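Local structure of putative TetR transcriptional regulator (Rhodococcus sp., 2I10) at residues 24-30 with 55-59; 63-69 with 103-109; 73-78 with 88-92; 95-99 with 181-185. The protein probably binds DNA through an N-terminal helix-turn-helix domain and regulates transcription as a TetR-family dimer. All coordinates share one frame; numbering follows the deposited sequence.

Interaction 1: residues 24-30 with 55-59; sequences FWRQGYE and KRDLF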
# COMPACT_ATOMS: atom_id res chain seq x y z
N PHE B 24 -13.93 -14.72 2.42
CA PHE B 24 -13.10 -15.32 1.38
C PHE B 24 -11.64 -15.12 1.78
O PHE B 24 -10.77 -15.95 1.49
CB PHE B 24 -13.34 -14.71 -0.02
CG PHE B 24 -14.71 -14.99 -0.63
CD1 PHE B 24 -15.18 -16.28 -0.82
CD2 PHE B 24 -15.49 -13.95 -1.12
CE1 PHE B 24 -16.42 -16.53 -1.43
CE2 PHE B 24 -16.73 -14.18 -1.72
CZ PHE B 24 -17.19 -15.47 -1.87
N TRP B 25 -11.35 -13.98 2.43
CA TRP B 25 -9.94 -13.69 2.78
C TRP B 25 -9.45 -14.79 3.71
O TRP B 25 -8.40 -15.36 3.48
CB TRP B 25 -9.85 -12.35 3.48
CG TRP B 25 -8.47 -11.96 3.87
CD1 TRP B 25 -7.88 -12.09 5.11
CD2 TRP B 25 -7.48 -11.35 3.02
NE1 TRP B 25 -6.59 -11.60 5.08
CE2 TRP B 25 -6.32 -11.13 3.82
CE3 TRP B 25 -7.47 -10.95 1.68
CZ2 TRP B 25 -5.15 -10.55 3.31
CZ3 TRP B 25 -6.33 -10.38 1.17
CH2 TRP B 25 -5.17 -10.19 1.99
N ARG B 26 -10.24 -15.08 4.75
CA ARG B 26 -9.88 -16.04 5.80
C ARG B 26 -10.02 -17.50 5.35
O ARG B 26 -9.18 -18.35 5.70
CB ARG B 26 -10.74 -15.80 7.03
CG ARG B 26 -10.45 -16.79 8.19
CD ARG B 26 -11.33 -16.54 9.40
NE ARG B 26 -12.71 -17.02 9.19
CZ ARG B 26 -13.74 -16.23 8.92
NH1 ARG B 26 -13.59 -14.90 8.82
NH2 ARG B 26 -14.93 -16.76 8.76
N GLN B 27 -11.08 -17.81 4.59
CA GLN B 27 -11.40 -19.19 4.24
C GLN B 27 -11.02 -19.62 2.81
O GLN B 27 -11.00 -20.81 2.51
CB GLN B 27 -12.90 -19.48 4.48
CG GLN B 27 -13.48 -19.06 5.84
CD GLN B 27 -14.93 -19.49 6.06
OE1 GLN B 27 -15.80 -19.37 5.17
NE2 GLN B 27 -15.18 -20.04 7.22
N GLY B 28 -10.74 -18.66 1.93
CA GLY B 28 -10.58 -18.99 0.52
C GLY B 28 -11.93 -19.23 -0.13
O GLY B 28 -12.98 -19.19 0.51
N TYR B 29 -11.91 -19.43 -1.43
CA TYR B 29 -13.12 -19.59 -2.18
C TYR B 29 -13.77 -20.93 -1.88
O TYR B 29 -14.93 -20.98 -1.47
CB TYR B 29 -12.82 -19.45 -3.68
CG TYR B 29 -14.07 -19.61 -4.53
CD1 TYR B 29 -14.99 -18.56 -4.65
CD2 TYR B 29 -14.34 -20.82 -5.21
CE1 TYR B 29 -16.16 -18.68 -5.44
CE2 TYR B 29 -15.50 -20.96 -5.98
CZ TYR B 29 -16.40 -19.88 -6.09
OH TYR B 29 -17.58 -20.00 -6.84
N GLU B 30 -12.99 -21.99 -2.00
CA GLU B 30 -13.48 -23.36 -1.95
C GLU B 30 -14.11 -23.70 -0.64
O GLU B 30 -15.10 -24.41 -0.61
CB GLU B 30 -12.34 -24.35 -2.21
CG GLU B 30 -11.85 -24.29 -3.62
CD GLU B 30 -10.93 -25.44 -4.00
OE1 GLU B 30 -10.88 -26.47 -3.26
OE2 GLU B 30 -10.27 -25.30 -5.06
N LYS B 55 -22.38 -18.00 -5.90
CA LYS B 55 -21.19 -17.76 -5.09
C LYS B 55 -20.05 -17.23 -5.96
O LYS B 55 -19.31 -16.31 -5.57
CB LYS B 55 -20.74 -19.07 -4.42
CG LYS B 55 -19.49 -18.82 -3.54
CD LYS B 55 -19.08 -20.00 -2.70
CE LYS B 55 -18.44 -21.06 -3.51
NZ LYS B 55 -17.60 -21.93 -2.62
N ARG B 56 -19.92 -17.78 -7.17
CA ARG B 56 -18.90 -17.36 -8.12
C ARG B 56 -19.13 -15.92 -8.54
O ARG B 56 -18.20 -15.13 -8.57
CB ARG B 56 -18.84 -18.27 -9.34
CG ARG B 56 -17.63 -17.97 -10.27
CD ARG B 56 -16.29 -18.27 -9.52
NE ARG B 56 -15.11 -18.31 -10.39
CZ ARG B 56 -14.78 -19.35 -11.17
NH1 ARG B 56 -13.69 -19.31 -11.90
NH2 ARG B 56 -15.54 -20.44 -11.21
N ASP B 57 -20.36 -15.57 -8.88
CA ASP B 57 -20.68 -14.16 -9.24
C ASP B 57 -20.25 -13.25 -8.07
O ASP B 57 -19.62 -12.25 -8.29
CB ASP B 57 -22.17 -13.95 -9.47
CG ASP B 57 -22.69 -14.68 -10.69
OD1 ASP B 57 -21.93 -14.92 -11.63
OD2 ASP B 57 -23.88 -15.02 -10.72
N LEU B 58 -20.64 -13.62 -6.85
CA LEU B 58 -20.33 -12.79 -5.68
C LEU B 58 -18.81 -12.66 -5.47
O LEU B 58 -18.30 -11.60 -5.16
CB LEU B 58 -21.01 -13.33 -4.43
CG LEU B 58 -20.60 -12.81 -3.05
CD1 LEU B 58 -20.73 -11.25 -2.97
CD2 LEU B 58 -21.43 -13.49 -1.93
N PHE B 59 -18.09 -13.75 -5.64
CA PHE B 59 -16.63 -13.73 -5.49
C PHE B 59 -15.96 -12.83 -6.53
O PHE B 59 -15.06 -12.05 -6.19
CB PHE B 59 -16.09 -15.17 -5.51
CG PHE B 59 -14.58 -15.28 -5.44
CD1 PHE B 59 -13.90 -15.11 -4.21
CD2 PHE B 59 -13.83 -15.59 -6.58
CE1 PHE B 59 -12.52 -15.23 -4.12
CE2 PHE B 59 -12.43 -15.72 -6.50
CZ PHE B 59 -11.77 -15.54 -5.27
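Phe-59 pushes one edge of its ring into the hollow over Phe-24, its CD1 lying 3.5 Å above the centre of that ring. The two planes stand at 80°, a T-shaped pair, and Phe-59 CB adds an off-centre CH-pi contact. A flat ring suits the place of Phe-24, with Phe-59 over its face and Leu-58 CG at its rim. Tyr-29 also meets Phe-59, its CD1 3.4 Å from Phe-59 CG in an oblique pairing. These three rings make an aromatic cluster that ties the end of helix 15-27 to the start of helix 55-66, within the TetR-type DNA-binding domain, beside the predicted helix-turn-helix. Gly-28, the first residue beyond helix 15-27, has positive phi, which suits glycine, and the chain turns there to bring Tyr-29 across. Lys-55 arches over the tyrosine: its chain bends at chi3 (74°), laying CE over the ring face and NZ 4.2 Å from the ring centroid, a cation-pi contact. That ammonium also donates to Tyr-29 O at 3.1 Å, from above the carbonyl plane, and to Thr-32 O. The phenol OH of Tyr-29 nestles against Arg-56 CB and CD, while Arg-56 NE forms a salt bridge with Glu-60.

Interaction 2: residues 63-69 with 103-109; sequences LDRYMCE and QPFGCMT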
# COMPACT_ATOMS: atom_id res chain seq x y z
N LEU B 63 -13.73 -9.32 -5.91
CA LEU B 63 -12.43 -9.05 -6.52
C LEU B 63 -12.43 -7.77 -7.31
O LEU B 63 -11.40 -7.09 -7.34
CB LEU B 63 -11.94 -10.22 -7.37
CG LEU B 63 -11.71 -11.61 -6.75
CD1 LEU B 63 -11.21 -12.59 -7.83
CD2 LEU B 63 -10.71 -11.56 -5.56
N ASP B 64 -13.52 -7.46 -8.01
CA ASP B 64 -13.64 -6.15 -8.67
C ASP B 64 -13.45 -5.02 -7.67
O ASP B 64 -12.81 -4.02 -7.98
CB ASP B 64 -15.02 -5.96 -9.33
CG ASP B 64 -15.25 -6.88 -10.51
OD1 ASP B 64 -14.27 -7.47 -11.02
OD2 ASP B 64 -16.43 -7.00 -10.95
N ARG B 65 -14.04 -5.15 -6.47
CA ARG B 65 -13.97 -4.10 -5.46
C ARG B 65 -12.57 -4.00 -4.81
O ARG B 65 -12.10 -2.91 -4.55
CB ARG B 65 -15.08 -4.32 -4.41
CG ARG B 65 -15.20 -3.26 -3.31
CD ARG B 65 -15.61 -1.88 -3.84
NE ARG B 65 -16.86 -1.86 -4.61
CZ ARG B 65 -18.04 -1.49 -4.12
NH1 ARG B 65 -18.16 -1.15 -2.84
NH2 ARG B 65 -19.13 -1.48 -4.89
N TYR B 66 -11.91 -5.13 -4.56
CA TYR B 66 -10.72 -5.14 -3.71
C TYR B 66 -9.38 -5.47 -4.34
O TYR B 66 -8.37 -5.43 -3.65
CB TYR B 66 -10.93 -6.11 -2.56
CG TYR B 66 -11.94 -5.63 -1.51
CD1 TYR B 66 -11.54 -4.77 -0.49
CD2 TYR B 66 -13.28 -6.07 -1.53
CE1 TYR B 66 -12.43 -4.33 0.50
CE2 TYR B 66 -14.21 -5.63 -0.53
CZ TYR B 66 -13.76 -4.77 0.47
OH TYR B 66 -14.63 -4.31 1.45
N MSE B 67 -9.35 -5.87 -5.61
CA MSE B 67 -8.12 -6.32 -6.25
C MSE B 67 -7.54 -5.14 -7.03
O MSE B 67 -8.24 -4.60 -7.89
CB MSE B 67 -8.38 -7.54 -7.18
CG MSE B 67 -7.76 -8.93 -6.75
SE MSE B 67 -7.68 -10.16 -8.41
CE MSE B 67 -6.28 -9.25 -9.31
N CYS B 68 -6.31 -4.71 -6.72
CA CYS B 68 -5.58 -3.73 -7.55
C CYS B 68 -5.41 -4.26 -8.99
O CYS B 68 -5.70 -3.57 -9.98
CB CYS B 68 -4.19 -3.33 -6.92
SG CYS B 68 -4.28 -2.10 -5.43
N GLU B 69 -4.99 -5.52 -9.09
CA GLU B 69 -4.51 -6.13 -10.34
C GLU B 69 -5.59 -6.73 -11.26
O GLU B 69 -5.27 -7.61 -12.07
CB GLU B 69 -3.50 -7.22 -10.02
CG GLU B 69 -2.41 -6.79 -9.05
CD GLU B 69 -2.75 -7.01 -7.57
OE1 GLU B 69 -3.93 -7.19 -7.19
OE2 GLU B 69 -1.80 -7.01 -6.79
N GLN B 103 -12.54 3.26 1.22
CA GLN B 103 -12.23 1.87 1.57
C GLN B 103 -10.97 1.69 2.41
O GLN B 103 -9.87 1.74 1.83
CB GLN B 103 -12.02 1.14 0.23
CG GLN B 103 -12.20 -0.36 0.29
CD GLN B 103 -10.97 -1.08 0.79
OE1 GLN B 103 -10.90 -1.46 1.95
NE2 GLN B 103 -10.02 -1.30 -0.10
N PRO B 104 -11.10 1.40 3.74
CA PRO B 104 -9.98 1.54 4.70
C PRO B 104 -8.93 0.41 4.74
O PRO B 104 -7.92 0.57 5.41
CB PRO B 104 -10.68 1.63 6.06
CG PRO B 104 -11.89 0.76 5.89
CD PRO B 104 -12.32 0.90 4.41
N PHE B 105 -9.18 -0.70 4.05
CA PHE B 105 -8.24 -1.84 4.06
C PHE B 105 -7.13 -1.72 3.00
O PHE B 105 -6.08 -2.38 3.08
CB PHE B 105 -9.01 -3.17 3.86
CG PHE B 105 -9.93 -3.51 5.00
CD1 PHE B 105 -11.29 -3.26 4.90
CD2 PHE B 105 -9.42 -4.05 6.17
CE1 PHE B 105 -12.13 -3.56 5.94
CE2 PHE B 105 -10.26 -4.35 7.24
CZ PHE B 105 -11.62 -4.11 7.12
N GLY B 106 -7.37 -0.90 1.98
CA GLY B 106 -6.52 -0.88 0.82
C GLY B 106 -6.91 -2.13 0.02
O GLY B 106 -7.86 -2.85 0.41
N CYS B 107 -6.20 -2.35 -1.08
CA CYS B 107 -6.49 -3.49 -1.92
C CYS B 107 -5.81 -4.71 -1.34
O CYS B 107 -5.00 -4.63 -0.39
CB CYS B 107 -6.09 -3.24 -3.36
SG CYS B 107 -4.31 -3.23 -3.68
N MSE B 108 -6.16 -5.85 -1.87
CA MSE B 108 -5.77 -7.08 -1.24
C MSE B 108 -4.26 -7.28 -1.16
O MSE B 108 -3.73 -7.77 -0.16
CB MSE B 108 -6.46 -8.23 -1.93
CG MSE B 108 -7.98 -8.23 -1.73
SE MSE B 108 -8.92 -9.38 -3.12
CE MSE B 108 -7.87 -11.02 -2.81
N THR B 109 -3.52 -6.94 -2.19
CA THR B 109 -2.05 -6.98 -2.01
C THR B 109 -1.48 -6.10 -0.88
O THR B 109 -0.54 -6.50 -0.17
CB THR B 109 -1.32 -6.73 -3.37
OG1 THR B 109 -1.74 -7.78 -4.24
CG2 THR B 109 0.28 -6.63 -3.24
O HOH W 1 -14.19 -1.93 2.62
O HOH W 2 -5.04 -6.67 -5.04
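Cys-68 and Cys-107 are joined by a disulfide, SG to SG 2.1 Å, with a torsion of -98° about the sulfur-sulfur bond, near the perpendicular setting such bonds prefer. The sulfur of Cys-107 stands between its own N and carbonyl carbon (chi1 72°), which aims it at Cys-68. Next to this covalent link, Met-108 N donates to Tyr-66 O at 2.9 Å. The side chain of Met-108, a selenomethionine, runs obliquely past Leu-63, and its SE lies 3.7 Å from Leu-63 CD2; a long, flexible, apolar chain suits a buried place where it must follow Leu-63, Tyr-66 CB and Met-67 CG.

Gln-103 lays its amide obliquely against the edge of Tyr-66, the planes 64° apart and OE1 3.6 Å from CE1. The same amide braces its own turn: NE2 donates to Gly-106 O, and OE1 accepts from Phe-105 N. Were Gln-103 cut back to alanine, the Gly-106 carbonyl and the Phe-105 amide would probably be left without these side-chain mates, and the Tyr-66 edge without its neighbour. A water bonds Tyr-66 OH. Deeper in, Thr-109 OG1 donates 2.7 Å to the syn lone pair of Glu-69 OE2, which also bonds Tyr-169 OH, so two hydroxyls hold this buried carboxylate. A second water joins Glu-69 OE1 to the amides of Cys-68 and Thr-109.

The whole joint lies where helix 55-66 passes into the ligand-binding domain: helix 15-27 packs on Tyr-66 and Met-108, helix 121-148 on Met-67, and helix 157-177 on Cys-68.

Interaction 3: residues 73-78 with 88-92; sequences QLEEAM and LDFLT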
# COMPACT_ATOMS: atom_id res chain seq x y z
N GLN B 73 -9.73 -4.54 -16.28
CA GLN B 73 -9.43 -3.13 -16.23
C GLN B 73 -8.00 -2.86 -16.67
O GLN B 73 -7.76 -1.89 -17.34
CB GLN B 73 -9.71 -2.54 -14.86
CG GLN B 73 -11.19 -2.31 -14.60
CD GLN B 73 -11.99 -3.62 -14.54
OE1 GLN B 73 -11.55 -4.63 -13.94
NE2 GLN B 73 -13.17 -3.62 -15.18
N LEU B 74 -7.07 -3.74 -16.33
CA LEU B 74 -5.69 -3.56 -16.79
C LEU B 74 -5.59 -3.66 -18.32
O LEU B 74 -5.03 -2.78 -18.99
CB LEU B 74 -4.78 -4.59 -16.11
CG LEU B 74 -3.28 -4.44 -16.34
CD1 LEU B 74 -2.74 -3.11 -15.81
CD2 LEU B 74 -2.62 -5.63 -15.65
N GLU B 75 -6.18 -4.72 -18.87
CA GLU B 75 -6.27 -4.93 -20.31
C GLU B 75 -6.95 -3.79 -21.05
O GLU B 75 -6.45 -3.34 -22.07
CB GLU B 75 -6.90 -6.30 -20.60
CG GLU B 75 -5.88 -7.40 -20.26
CD GLU B 75 -6.41 -8.81 -20.39
OE1 GLU B 75 -7.66 -8.96 -20.38
OE2 GLU B 75 -5.57 -9.75 -20.49
N GLU B 76 -8.06 -3.29 -20.50
CA GLU B 76 -8.73 -2.16 -21.11
C GLU B 76 -7.84 -0.93 -21.13
O GLU B 76 -7.84 -0.17 -22.10
CB GLU B 76 -10.14 -1.90 -20.51
CG GLU B 76 -10.23 -1.02 -19.25
CD GLU B 76 -11.63 -1.08 -18.56
OE1 GLU B 76 -12.43 -2.02 -18.86
OE2 GLU B 76 -11.93 -0.18 -17.73
N ALA B 77 -7.06 -0.73 -20.07
CA ALA B 77 -6.12 0.39 -20.05
C ALA B 77 -4.97 0.19 -21.07
O ALA B 77 -4.54 1.14 -21.70
CB ALA B 77 -5.57 0.59 -18.64
N MSE B 78 -4.49 -1.03 -21.25
CA MSE B 78 -3.31 -1.27 -22.09
C MSE B 78 -3.57 -0.99 -23.57
O MSE B 78 -2.62 -0.83 -24.33
CB MSE B 78 -2.78 -2.70 -21.89
CG MSE B 78 -2.27 -2.99 -20.47
SE MSE B 78 -0.77 -1.86 -19.86
CE MSE B 78 -1.77 -0.52 -18.89
N LEU B 88 -1.40 6.02 -17.49
CA LEU B 88 -2.24 7.11 -17.03
C LEU B 88 -3.70 6.68 -16.80
O LEU B 88 -4.28 6.94 -15.71
CB LEU B 88 -2.15 8.32 -17.98
CG LEU B 88 -3.19 9.41 -17.67
CD1 LEU B 88 -2.81 10.27 -16.46
CD2 LEU B 88 -3.38 10.32 -18.86
N ASP B 89 -4.30 6.08 -17.83
CA ASP B 89 -5.63 5.49 -17.81
C ASP B 89 -5.74 4.51 -16.65
O ASP B 89 -6.65 4.59 -15.85
CB ASP B 89 -5.76 4.65 -19.08
CG ASP B 89 -6.98 4.93 -19.87
OD1 ASP B 89 -7.07 6.08 -20.41
OD2 ASP B 89 -7.82 3.97 -20.02
N PHE B 90 -4.82 3.56 -16.59
CA PHE B 90 -4.83 2.60 -15.51
C PHE B 90 -4.79 3.22 -14.10
O PHE B 90 -5.58 2.85 -13.19
CB PHE B 90 -3.68 1.63 -15.64
CG PHE B 90 -3.77 0.52 -14.67
CD1 PHE B 90 -4.93 -0.27 -14.64
CD2 PHE B 90 -2.76 0.28 -13.76
CE1 PHE B 90 -5.07 -1.29 -13.70
CE2 PHE B 90 -2.89 -0.75 -12.84
CZ PHE B 90 -4.03 -1.53 -12.80
N LEU B 91 -3.88 4.15 -13.90
CA LEU B 91 -3.68 4.73 -12.55
C LEU B 91 -4.84 5.57 -12.11
O LEU B 91 -5.31 5.43 -10.95
CB LEU B 91 -2.35 5.51 -12.44
CG LEU B 91 -1.05 4.73 -12.54
CD1 LEU B 91 0.16 5.73 -12.37
CD2 LEU B 91 -0.96 3.53 -11.57
N THR B 92 -5.35 6.45 -12.99
CA THR B 92 -6.54 7.24 -12.68
C THR B 92 -7.85 6.40 -12.51
O THR B 92 -8.72 6.74 -11.70
CB THR B 92 -6.82 8.35 -13.74
OG1 THR B 92 -7.08 7.74 -15.01
CG2 THR B 92 -5.68 9.34 -13.86
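Ala-77 and Phe-90 bring helices 71-78 and 83-98 together with their short segments running roughly antiparallel, at 145° between directions, and axes 8.6 Å apart at closest approach. Such a close approach is possible because the residue at the crossing is small: the methyl of Ala-77 fits directly against the facing helix, its CB 3.7 Å from both the backbone N and the CB of Phe-90. The backbones come nearest at this same pair, 5.2 Å between CA atoms. Beside the alanine the phenylalanine turns a face of its ring to Leu-74. One methyl, CD1, sits over the middle of the ring face, 3.5 Å from the centroid and only 8° off the normal, a well-centred CH-pi contact. Phe-90 reaches this place because its CG lies anti to the backbone N (chi1 -172°), which carries the ring along the neighbouring helix. The pair forms an antiparallel helical hairpin, closed by the short connection between residues 78 and 83, in the all-helical ligand-binding domain of the TetR family. Val-168 of helix 157-177 meets the phenylalanine as well, and Met-134 and Thr-137 of helix 121-148 meet Leu-74, so large apolar residues suit these inward positions. Met-78, a selenomethionine, adds only a light touch, from its CE to Phe-90 CB. Toward the outer side Asp-89 sets its CB 4.1 Å from that of Ala-77, while its carboxylate forms a salt bridge with Arg-80 in the connection.

Interaction 4: residues 95-99 with 181-185; sequences VEVFT and REELT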
# COMPACT_ATOMS: atom_id res chain seq x y z
N VAL B 95 -7.71 4.91 -9.07
CA VAL B 95 -8.07 5.92 -8.09
C VAL B 95 -9.61 6.07 -8.00
O VAL B 95 -10.14 6.28 -6.93
CB VAL B 95 -7.37 7.30 -8.36
CG1 VAL B 95 -7.99 8.40 -7.50
CG2 VAL B 95 -5.86 7.23 -8.06
N GLU B 96 -10.31 6.00 -9.13
CA GLU B 96 -11.75 5.96 -9.11
C GLU B 96 -12.27 4.74 -8.30
O GLU B 96 -13.10 4.91 -7.43
CB GLU B 96 -12.35 5.95 -10.53
CG GLU B 96 -11.89 7.11 -11.49
CD GLU B 96 -12.32 6.88 -13.00
OE1 GLU B 96 -12.41 5.69 -13.46
OE2 GLU B 96 -12.55 7.88 -13.73
N VAL B 97 -11.79 3.53 -8.61
CA VAL B 97 -12.19 2.33 -7.86
C VAL B 97 -11.87 2.44 -6.35
O VAL B 97 -12.73 2.16 -5.52
CB VAL B 97 -11.61 1.02 -8.46
CG1 VAL B 97 -11.75 -0.15 -7.48
CG2 VAL B 97 -12.31 0.67 -9.75
N PHE B 98 -10.67 2.90 -6.02
CA PHE B 98 -10.17 2.97 -4.63
C PHE B 98 -10.94 3.96 -3.76
O PHE B 98 -11.02 3.83 -2.51
CB PHE B 98 -8.73 3.45 -4.63
CG PHE B 98 -7.77 2.52 -5.27
CD1 PHE B 98 -8.06 1.18 -5.43
CD2 PHE B 98 -6.52 2.98 -5.66
CE1 PHE B 98 -7.16 0.33 -6.00
CE2 PHE B 98 -5.59 2.14 -6.18
CZ PHE B 98 -5.92 0.81 -6.37
N THR B 99 -11.49 4.97 -4.41
CA THR B 99 -12.23 5.99 -3.71
C THR B 99 -13.70 5.71 -3.98
O THR B 99 -14.53 6.61 -4.00
CB THR B 99 -11.81 7.40 -4.16
OG1 THR B 99 -11.91 7.48 -5.57
CG2 THR B 99 -10.36 7.67 -3.81
N ARG B 181 -10.28 12.62 -3.08
CA ARG B 181 -10.23 12.03 -4.42
C ARG B 181 -9.59 12.93 -5.50
O ARG B 181 -8.82 12.43 -6.31
CB ARG B 181 -11.62 11.46 -4.81
CG ARG B 181 -12.24 11.89 -6.16
CD ARG B 181 -12.09 10.84 -7.27
NE ARG B 181 -12.77 9.57 -6.96
CZ ARG B 181 -13.88 9.11 -7.55
NH1 ARG B 181 -14.49 9.81 -8.51
NH2 ARG B 181 -14.37 7.93 -7.18
N GLU B 182 -9.88 14.23 -5.51
CA GLU B 182 -9.29 15.14 -6.50
C GLU B 182 -7.76 15.23 -6.32
O GLU B 182 -6.98 15.28 -7.30
CB GLU B 182 -9.95 16.53 -6.45
CG GLU B 182 -11.48 16.51 -6.70
CD GLU B 182 -12.13 17.90 -6.74
OE1 GLU B 182 -11.43 18.91 -7.02
OE2 GLU B 182 -13.36 17.98 -6.50
N GLU B 183 -7.34 15.24 -5.07
CA GLU B 183 -5.93 15.23 -4.74
C GLU B 183 -5.25 13.91 -5.18
O GLU B 183 -4.12 13.92 -5.70
CB GLU B 183 -5.78 15.42 -3.25
CG GLU B 183 -4.37 15.55 -2.77
CD GLU B 183 -4.32 16.04 -1.34
OE1 GLU B 183 -5.03 17.00 -1.02
OE2 GLU B 183 -3.55 15.47 -0.55
N LEU B 184 -5.91 12.78 -4.95
CA LEU B 184 -5.33 11.49 -5.33
C LEU B 184 -5.25 11.33 -6.85
O LEU B 184 -4.29 10.76 -7.39
CB LEU B 184 -6.08 10.31 -4.68
CG LEU B 184 -5.21 9.09 -4.38
CD1 LEU B 184 -3.95 9.47 -3.59
CD2 LEU B 184 -5.98 7.99 -3.67
N THR B 185 -6.27 11.84 -7.54
CA THR B 185 -6.29 11.84 -9.00
C THR B 185 -5.14 12.70 -9.54
O THR B 185 -4.46 12.27 -10.48
CB THR B 185 -7.67 12.36 -9.51
OG1 THR B 185 -8.67 11.38 -9.19
CG2 THR B 185 -7.64 12.60 -11.02
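Val-95 presses its two methyls against helix 181-192 and makes the close-fitting half of this contact. CG1 lies 3.9 Å from Leu-184 CB and 3.5 Å from Thr-185 OG1, while CG2 faces the backbone and CG of Leu-184. A branched, short residue suits the spot, since it fills the space between the two helices without pushing them apart. Leu-184 continues inward to Glu-174 and Ala-175 of helix 157-177, and also packs on Arg-162 of the second subunit.

The outer half is polar and depends on one long side chain. Arg-181 bends at chi2 and chi3 and lays its guanidinium side-on to Thr-99, so that NE (2.7 Å) and NH2 (3.0 Å) both donate to Thr-99 OG1, each with that oxygen near the guanidinium plane. Glu-96 CA lies over one face of the group. The hydroxyl is in turn a donor to Val-95 O, 2.5 Å away, which also accepts from Thr-99 N. A chi1 of 54° in Thr-99 places OG1 where it can turn back to the last turn of the helix and still meet the arginine. With a valine in place of Thr-99, the guanidinium would probably lose its main acceptor across the contact and be freer to swing into solvent. Glu-96 and Arg-181 are themselves exposed, their opposite charges near but not in contact.

Together the two halves join the C-terminal end of helix 83-98 to the first turn of helix 181-192, an apolar seam with a polar, solvent-facing margin, within the all-helical C-terminal domain of a TetR-family protein.

Interaction 2 is the most buried of the four and lies nearest the centre of the chain; interactions 1, 3 and 4 are partly buried. Interactions 1 and 2 share helix 55-66, one at its start and one at its end, and touch where Trp-25 meets Met-108. Interactions 3 and 4 share helix 83-98, whose successive turns face different helices. Phe-90 of interaction 3 and Phe-98 of interaction 4 both pack against Cys-68 of interaction 2. The chemistry follows the setting: aromatic rings in the DNA-binding domain, a disulfide and buried polar bonds at the junction, apolar packing in the hairpin, and an arginine-threonine grip at the exposed margin.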